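PDB 4ES8: Epf from Streptococcus pyogenes, which acts as a cell-surface adhesin, binding to cells through an N-terminal domain that contains a carbohydrate-binding module beside a fibronectin-like domain. Local coordinates for residues Ile147-Glu150 with Ser151-Ala154; Leu252-Ser255 with Arg256-Leu260; Thr264-Lys267 with Asp268-Asn271. One frame throughout, in Å; residues are numbered along the deposited sequence.

Contact 1: residues Ile147-Glu150 with Ser151-Ala154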
loop_
_atom_site.group_PDB
_atom_site.type_symbol
_atom_site.label_atom_id
_atom_site.label_comp_id
_atom_site.label_asym_id
_atom_site.label_seq_id
_atom_site.Cartn_x
_atom_site.Cartn_y
_atom_site.Cartn_z
ATOM N N ILE A 147 -11.548 9.498 10.596
ATOM C CA ILE A 147 -10.409 9.972 9.797
ATOM C C ILE A 147 -9.118 9.760 10.596
ATOM O O ILE A 147 -8.110 9.301 10.045
ATOM C CB ILE A 147 -10.591 11.456 9.441
ATOM C CG1 ILE A 147 -11.816 11.664 8.543
ATOM C CG2 ILE A 147 -9.315 12.022 8.778
ATOM C CD1 ILE A 147 -12.123 13.176 8.250
ATOM N N SER A 148 -9.181 10.089 11.896
ATOM C CA SER A 148 -8.034 10.030 12.815
ATOM C C SER A 148 -7.504 8.592 13.031
ATOM O O SER A 148 -6.432 8.450 13.627
ATOM C CB SER A 148 -8.407 10.662 14.154
ATOM O OG SER A 148 -9.438 9.926 14.781
ATOM N N ASP A 149 -8.189 7.541 12.513
ATOM C CA ASP A 149 -7.677 6.155 12.605
ATOM C C ASP A 149 -6.500 5.939 11.616
ATOM O O ASP A 149 -5.869 4.886 11.654
ATOM C CB ASP A 149 -8.769 5.106 12.291
ATOM C CG ASP A 149 -9.972 5.013 13.230
ATOM O OD1 ASP A 149 -9.825 5.372 14.427
ATOM O OD2 ASP A 149 -11.049 4.527 12.776
ATOM N N GLU A 150 -6.244 6.891 10.694
ATOM C CA GLU A 150 -5.188 6.721 9.687
ATOM C C GLU A 150 -3.867 6.271 10.297
ATOM O O GLU A 150 -3.209 5.393 9.729
ATOM C CB GLU A 150 -4.976 8.039 8.945
ATOM C CG GLU A 150 -3.915 7.998 7.852
ATOM C CD GLU A 150 -3.817 9.310 7.108
ATOM O OE1 GLU A 150 -3.580 10.355 7.775
ATOM O OE2 GLU A 150 -3.970 9.290 5.860
ATOM N N SER A 151 -3.474 6.865 11.441
ATOM C CA SER A 151 -2.178 6.559 12.025
ATOM C C SER A 151 -2.081 5.136 12.599
ATOM O O SER A 151 -0.990 4.740 13.014
ATOM C CB SER A 151 -1.790 7.592 13.071
ATOM O OG SER A 151 -2.725 7.565 14.132
ATOM N N LYS A 152 -3.186 4.381 12.627
ATOM C CA LYS A 152 -3.150 2.972 13.022
ATOM C C LYS A 152 -2.741 2.090 11.846
ATOM O O LYS A 152 -2.285 0.956 12.064
ATOM C CB LYS A 152 -4.557 2.497 13.475
ATOM C CG LYS A 152 -5.109 3.157 14.727
ATOM C CD LYS A 152 -6.544 2.668 14.932
ATOM C CE LYS A 152 -7.259 3.373 16.060
ATOM N NZ LYS A 152 -8.659 2.893 16.200
ATOM N N TYR A 153 -2.910 2.587 10.590
ATOM C CA TYR A 153 -2.682 1.765 9.389
ATOM C C TYR A 153 -1.498 2.194 8.543
ATOM O O TYR A 153 -0.911 1.352 7.859
ATOM C CB TYR A 153 -3.947 1.761 8.510
ATOM C CG TYR A 153 -5.209 1.516 9.309
ATOM C CD1 TYR A 153 -5.477 0.267 9.870
ATOM C CD2 TYR A 153 -6.113 2.544 9.549
ATOM C CE1 TYR A 153 -6.627 0.043 10.622
ATOM C CE2 TYR A 153 -7.264 2.335 10.310
ATOM C CZ TYR A 153 -7.514 1.083 10.850
ATOM O OH TYR A 153 -8.653 0.864 11.588
ATOM N N ALA A 154 -1.158 3.488 8.550
ATOM C CA ALA A 154 -0.098 3.978 7.711
ATOM C C ALA A 154 0.734 5.007 8.413
ATOM O O ALA A 154 0.227 5.783 9.242
ATOM C CB ALA A 154 -0.725 4.613 6.464
HETATM O O HOH W 1 -4.281 9.758 12.322
HETATM O O HOH W 2 -4.853 6.851 15.200
HETATM O O HOH W 3 -10.729 2.438 10.979
HETATM O O HOH W 4 -10.445 4.744 17.267
#

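Contact 2: residues Leu252-Ser255 with Arg256-Leu260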
loop_
_atom_site.group_PDB
_atom_site.type_symbol
_atom_site.label_atom_id
_atom_site.label_comp_id
_atom_site.label_asym_id
_atom_site.label_seq_id
_atom_site.Cartn_x
_atom_site.Cartn_y
_atom_site.Cartn_z
ATOM N N LEU A 252 23.119 -15.299 -3.931
ATOM C CA LEU A 252 24.530 -15.366 -3.497
ATOM C C LEU A 252 25.347 -15.999 -4.597
ATOM O O LEU A 252 24.966 -17.056 -5.096
ATOM C CB LEU A 252 24.629 -16.197 -2.212
ATOM C CG LEU A 252 26.041 -16.465 -1.679
ATOM C CD1 LEU A 252 26.660 -15.180 -1.126
ATOM C CD2 LEU A 252 25.996 -17.519 -0.553
ATOM N N PHE A 253 26.453 -15.350 -4.985
ATOM C CA PHE A 253 27.306 -15.839 -6.085
ATOM C C PHE A 253 28.730 -15.970 -5.634
ATOM O O PHE A 253 29.158 -15.229 -4.745
ATOM C CB PHE A 253 27.306 -14.833 -7.248
ATOM C CG PHE A 253 25.971 -14.437 -7.821
ATOM C CD1 PHE A 253 25.179 -13.482 -7.183
ATOM C CD2 PHE A 253 25.554 -14.934 -9.049
ATOM C CE1 PHE A 253 23.958 -13.091 -7.733
ATOM C CE2 PHE A 253 24.336 -14.537 -9.608
ATOM C CZ PHE A 253 23.543 -13.626 -8.941
ATOM N N ASN A 254 29.496 -16.849 -6.292
ATOM C CA ASN A 254 30.923 -16.942 -5.973
ATOM C C ASN A 254 31.687 -15.864 -6.765
ATOM O O ASN A 254 31.074 -15.110 -7.533
ATOM C CB ASN A 254 31.481 -18.358 -6.225
ATOM C CG ASN A 254 31.474 -18.810 -7.668
ATOM O OD1 ASN A 254 31.341 -18.026 -8.605
ATOM N ND2 ASN A 254 31.644 -20.115 -7.880
ATOM N N SER A 255 33.021 -15.794 -6.599
ATOM C CA SER A 255 33.812 -14.730 -7.271
ATOM C C SER A 255 33.837 -14.867 -8.796
ATOM O O SER A 255 34.156 -13.892 -9.479
ATOM C CB SER A 255 35.234 -14.690 -6.725
ATOM O OG SER A 255 35.887 -15.928 -6.971
ATOM N N ARG A 256 33.488 -16.049 -9.327
ATOM C CA ARG A 256 33.415 -16.269 -10.780
ATOM C C ARG A 256 32.032 -15.848 -11.334
ATOM O O ARG A 256 31.766 -16.018 -12.530
ATOM C CB ARG A 256 33.693 -17.730 -11.116
ATOM C CG ARG A 256 35.138 -18.114 -10.820
ATOM C CD ARG A 256 35.387 -19.581 -11.070
ATOM N NE ARG A 256 36.813 -19.882 -10.955
ATOM C CZ ARG A 256 37.335 -21.077 -11.195
ATOM N NH1 ARG A 256 36.552 -22.094 -11.543
ATOM N NH2 ARG A 256 38.643 -21.266 -11.098
ATOM N N GLY A 257 31.164 -15.338 -10.453
ATOM C CA GLY A 257 29.834 -14.890 -10.853
ATOM C C GLY A 257 28.820 -16.001 -11.011
ATOM O O GLY A 257 27.735 -15.773 -11.550
ATOM N N GLU A 258 29.148 -17.203 -10.518
ATOM C CA GLU A 258 28.274 -18.365 -10.593
ATOM C C GLU A 258 27.273 -18.322 -9.445
ATOM O O GLU A 258 27.660 -18.126 -8.290
ATOM C CB GLU A 258 29.096 -19.656 -10.551
ATOM C CG GLU A 258 30.033 -19.754 -11.749
ATOM C CD GLU A 258 31.083 -20.846 -11.713
ATOM O OE1 GLU A 258 31.504 -21.251 -10.606
ATOM O OE2 GLU A 258 31.537 -21.247 -12.808
ATOM N N LEU A 259 25.984 -18.487 -9.771
ATOM C CA LEU A 259 24.954 -18.478 -8.738
ATOM C C LEU A 259 25.095 -19.699 -7.848
ATOM O O LEU A 259 25.109 -20.831 -8.350
ATOM C CB LEU A 259 23.564 -18.456 -9.392
ATOM C CG LEU A 259 22.364 -18.475 -8.437
ATOM C CD1 LEU A 259 22.277 -17.160 -7.607
ATOM C CD2 LEU A 259 21.079 -18.721 -9.220
ATOM N N LEU A 260 25.181 -19.472 -6.532
ATOM C CA LEU A 260 25.282 -20.549 -5.553
ATOM C C LEU A 260 23.901 -20.904 -4.999
ATOM O O LEU A 260 23.479 -22.062 -5.064
ATOM C CB LEU A 260 26.241 -20.202 -4.405
ATOM C CG LEU A 260 27.682 -19.875 -4.783
ATOM C CD1 LEU A 260 28.446 -19.402 -3.561
ATOM C CD2 LEU A 260 28.384 -21.077 -5.458
#

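Contact 3: residues Thr264-Lys267 with Asp268-Asn271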
loop_
_atom_site.group_PDB
_atom_site.type_symbol
_atom_site.label_atom_id
_atom_site.label_comp_id
_atom_site.label_asym_id
_atom_site.label_seq_id
_atom_site.Cartn_x
_atom_site.Cartn_y
_atom_site.Cartn_z
ATOM N N THR A 264 14.291 -16.460 -0.405
ATOM C CA THR A 264 13.330 -15.367 -0.261
ATOM C C THR A 264 13.101 -15.173 1.238
ATOM O O THR A 264 12.808 -16.144 1.949
ATOM C CB THR A 264 12.027 -15.643 -1.023
ATOM O OG1 THR A 264 12.311 -15.700 -2.418
ATOM C CG2 THR A 264 10.980 -14.561 -0.770
ATOM N N VAL A 265 13.239 -13.925 1.721
ATOM C CA VAL A 265 13.049 -13.608 3.134
ATOM C C VAL A 265 11.551 -13.684 3.484
ATOM O O VAL A 265 10.700 -13.197 2.724
ATOM C CB VAL A 265 13.641 -12.222 3.459
ATOM C CG1 VAL A 265 13.435 -11.872 4.929
ATOM C CG2 VAL A 265 15.124 -12.170 3.083
ATOM N N THR A 266 11.245 -14.309 4.639
ATOM C CA THR A 266 9.875 -14.491 5.077
ATOM C C THR A 266 9.471 -13.367 6.043
ATOM O O THR A 266 10.287 -12.508 6.403
ATOM C CB THR A 266 9.719 -15.892 5.709
ATOM O OG1 THR A 266 10.685 -16.012 6.765
ATOM C CG2 THR A 266 9.935 -17.020 4.689
ATOM N N LYS A 267 8.195 -13.387 6.476
ATOM C CA LYS A 267 7.636 -12.325 7.315
ATOM C C LYS A 267 8.402 -12.165 8.616
ATOM O O LYS A 267 8.498 -13.114 9.411
ATOM C CB LYS A 267 6.154 -12.594 7.611
ATOM C CG LYS A 267 5.505 -11.466 8.406
ATOM C CD LYS A 267 4.020 -11.702 8.624
ATOM C CE LYS A 267 3.443 -10.528 9.389
ATOM N NZ LYS A 267 1.970 -10.648 9.577
ATOM N N ASP A 268 8.914 -10.941 8.842
ATOM C CA ASP A 268 9.667 -10.545 10.044
ATOM C C ASP A 268 10.864 -11.481 10.356
ATOM O O ASP A 268 11.215 -11.687 11.525
ATOM C CB ASP A 268 8.752 -10.457 11.272
ATOM C CG ASP A 268 7.788 -9.302 11.206
ATOM O OD1 ASP A 268 8.217 -8.198 10.810
ATOM O OD2 ASP A 268 6.604 -9.504 11.547
ATOM N N GLN A 269 11.464 -12.060 9.313
ATOM C CA GLN A 269 12.609 -12.953 9.485
ATOM C C GLN A 269 13.747 -12.167 10.073
ATOM O O GLN A 269 14.112 -11.097 9.565
ATOM C CB GLN A 269 13.009 -13.614 8.153
ATOM C CG GLN A 269 14.001 -14.763 8.354
ATOM C CD GLN A 269 14.400 -15.481 7.092
ATOM O OE1 GLN A 269 13.807 -15.309 6.008
ATOM N NE2 GLN A 269 15.398 -16.360 7.231
ATOM N N GLN A 270 14.308 -12.686 11.158
ATOM C CA GLN A 270 15.358 -11.985 11.871
ATOM C C GLN A 270 16.754 -12.298 11.385
ATOM O O GLN A 270 17.020 -13.376 10.851
ATOM C CB GLN A 270 15.261 -12.284 13.374
ATOM C CG GLN A 270 13.938 -11.769 13.972
ATOM C CD GLN A 270 13.794 -10.264 13.805
ATOM O OE1 GLN A 270 14.590 -9.481 14.329
ATOM N NE2 GLN A 270 12.832 -9.832 12.992
ATOM N N ASN A 271 17.635 -11.308 11.563
ATOM C CA ASN A 271 19.047 -11.448 11.247
ATOM C C ASN A 271 19.707 -12.458 12.208
ATOM O O ASN A 271 19.351 -12.500 13.390
ATOM C CB ASN A 271 19.759 -10.108 11.329
ATOM C CG ASN A 271 19.576 -9.254 10.115
ATOM O OD1 ASN A 271 19.514 -9.748 8.980
ATOM N ND2 ASN A 271 19.521 -7.943 10.317
HETATM O O HOH W 5 14.209 -17.287 4.144
#

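Contact 1: residues Ile147-Glu150 with Ser151-Ala154
Ser151 is joined to Ser148 chiefly through water: one molecule donates to Ser148 O and accepts from Ser151 N. Lys152 follows with a direct backbone bond, its N lying 2.9 Å from Asp149 O, and with a long, weak salt bridge from NZ to Asp149 OD1 at 3.3 Å. The two side chains run side by side in the same direction, each with CG anti to its carbonyl carbon (chi1 -64° for Asp149, -65° for Lys152), and a water that accepts from Lys152 NZ and donates to Asp149 OD1 reinforces the weak pair. The other carboxylate oxygen, Asp149 OD2, takes the backbone N of Lys146. In the conformer described, one of two, the Tyr153 ring stands beside the aspartate, CE2 being 3.7 Å from Asp149 CB. Tyr153 N and Ala154 N both end on Glu150 O, each at 3.0 Å, the alanine nearly in line with the carbonyl bond and the tyrosine well above its plane. The extended Glu150 side chain leaves in another direction, where OE1 forms a salt bridge with Arg132 and OE2 accepts from Ile133 N and Gln164 NE2. Bonds from three and four residues ahead, converging on one carbonyl, fit a short, weakly bonded helical turn, 3-10 at its start, that links strand 144-146 to strand 154-159.

Contact 2: residues Leu252-Ser255 with Arg256-Leu260
The Phe253 ring carries Leu259 CD1 over one face, the methyl carbon 4.1 Å from the ring centroid and shifted toward the rim, a CH-pi contact. Leu259 reaches the ring with CG anti to its backbone N, and the two side chains slant across each other on the same side of the sheet. Phe253 also makes a cation-pi contact with Lys292 of strand 290-297. At Phe253 CD2 the ring meets Gly257 O obliquely.

The second flat pair is the amide of Asn254 and the carboxylate of Glu258, whose planes are 37° apart. Asn254 ND2 donates almost straight to Glu258 OE1 at 3.0 Å; the carboxylate oxygen is met on its anti side, and it lies practically in the plane of the amide. Asn254 OD1 turns back into the loop, because chi1 of 65° sets CG between the backbone N and the carbonyl carbon. There it accepts Glu258 N at 3.0 Å, from above the amide plane, and more weakly Arg256 N. Gly257 N bonds to Asn254 O at 2.9 Å, closing a type I turn; with the positive phi of Gly257 (80°) and the bond from Asn254 N to Glu258 O, this is a 3:5 hairpin, a type I turn plus G1 bulge. That last bond and Leu260 N to Leu252 O flank Phe253 and Leu259, an antiparallel non-hydrogen-bonded pair, hence their shared face. Across from the ring, Leu260 CD1 packs 4.2 Å from Leu252 CG, both leucines also touching Leu277.

One asparagine thus serves the loop with backbone and side chain together: its carbonyl closes the turn, its amide oxygen accepts Glu258 N and, weakly, Arg256 N, and its amide nitrogen holds Glu258, whose negative charge would probably strengthen that bond.

Contact 3: residues Thr264-Lys267 with Asp268-Asn271
Gln269 stretches its side chain alongside Thr266 so that OE1 receives Thr266 N at 3.1 Å, a nearly straight bond (166° at the hydrogen) lying in the plane of the side-chain carbonyl. The reach depends on an extended chain, with CG anti to the backbone N (chi1 -168°). The same oxygen accepts a hydrogen bond from a water molecule, 2.7 Å from Gln269 OE1, which also donates to Thr264 O. Thr266 OG1 is 3.3 Å from Gln269 OE1, a weak approach whose proton is not settled. Beside these polar atoms Val265 CG1 packs 3.7 Å from Gln269 CB, the two side chains slanting past one another.

In the opposite sense along the chain, Gln269 N donates to Thr266 O at 3.2 Å from well above the carbonyl plane, closing a type II turn. Asp268, at its third position, has the positive phi this turn requires (53°), and its N donates to Asn244 OD1. Asp268 O accepts Gln270 NE2 at 2.9 Å, the acceptor lying in the amide plane of the glutamine. At the turn's corner Lys267 and Asp268 run alongside each other, yet their charged ends stay apart and find partners outside the loop: Lys267 NZ pairs with Glu183, and Asp268 OD2 with Lys110.

Thr266 and Gln269 therefore exchange bonds in both directions, backbone to backbone and backbone to side chain, so the turn is gripped twice. Glu183 and Lys110 belong to the region of the larger sheets, consistent with an interdomain contact in which each charge is probably balanced by its partner.

The three contacts follow one another along the chain, each a local turn. Contact 1 lies between strands 144-146 and 154-159, which belong to the two different seven-stranded antiparallel sheets; its Glu150 side chain is about 8 Å from a bound sodium ion. Contacts 2 and 3 go with the four-stranded sheet, at opposite ends of strand 259-264: contact 2 leads into it from strand 248-253, and contact 3 leaves it toward strand 273-276. Their centres are 22 Å apart. Contacts 1 and 2 lie on opposite sides of the chain's centre, 45 Å between centres. The pairing of Lys267 with Glu183 and Asp268 with Lys110 suggests that contact 3 faces the larger sheet region.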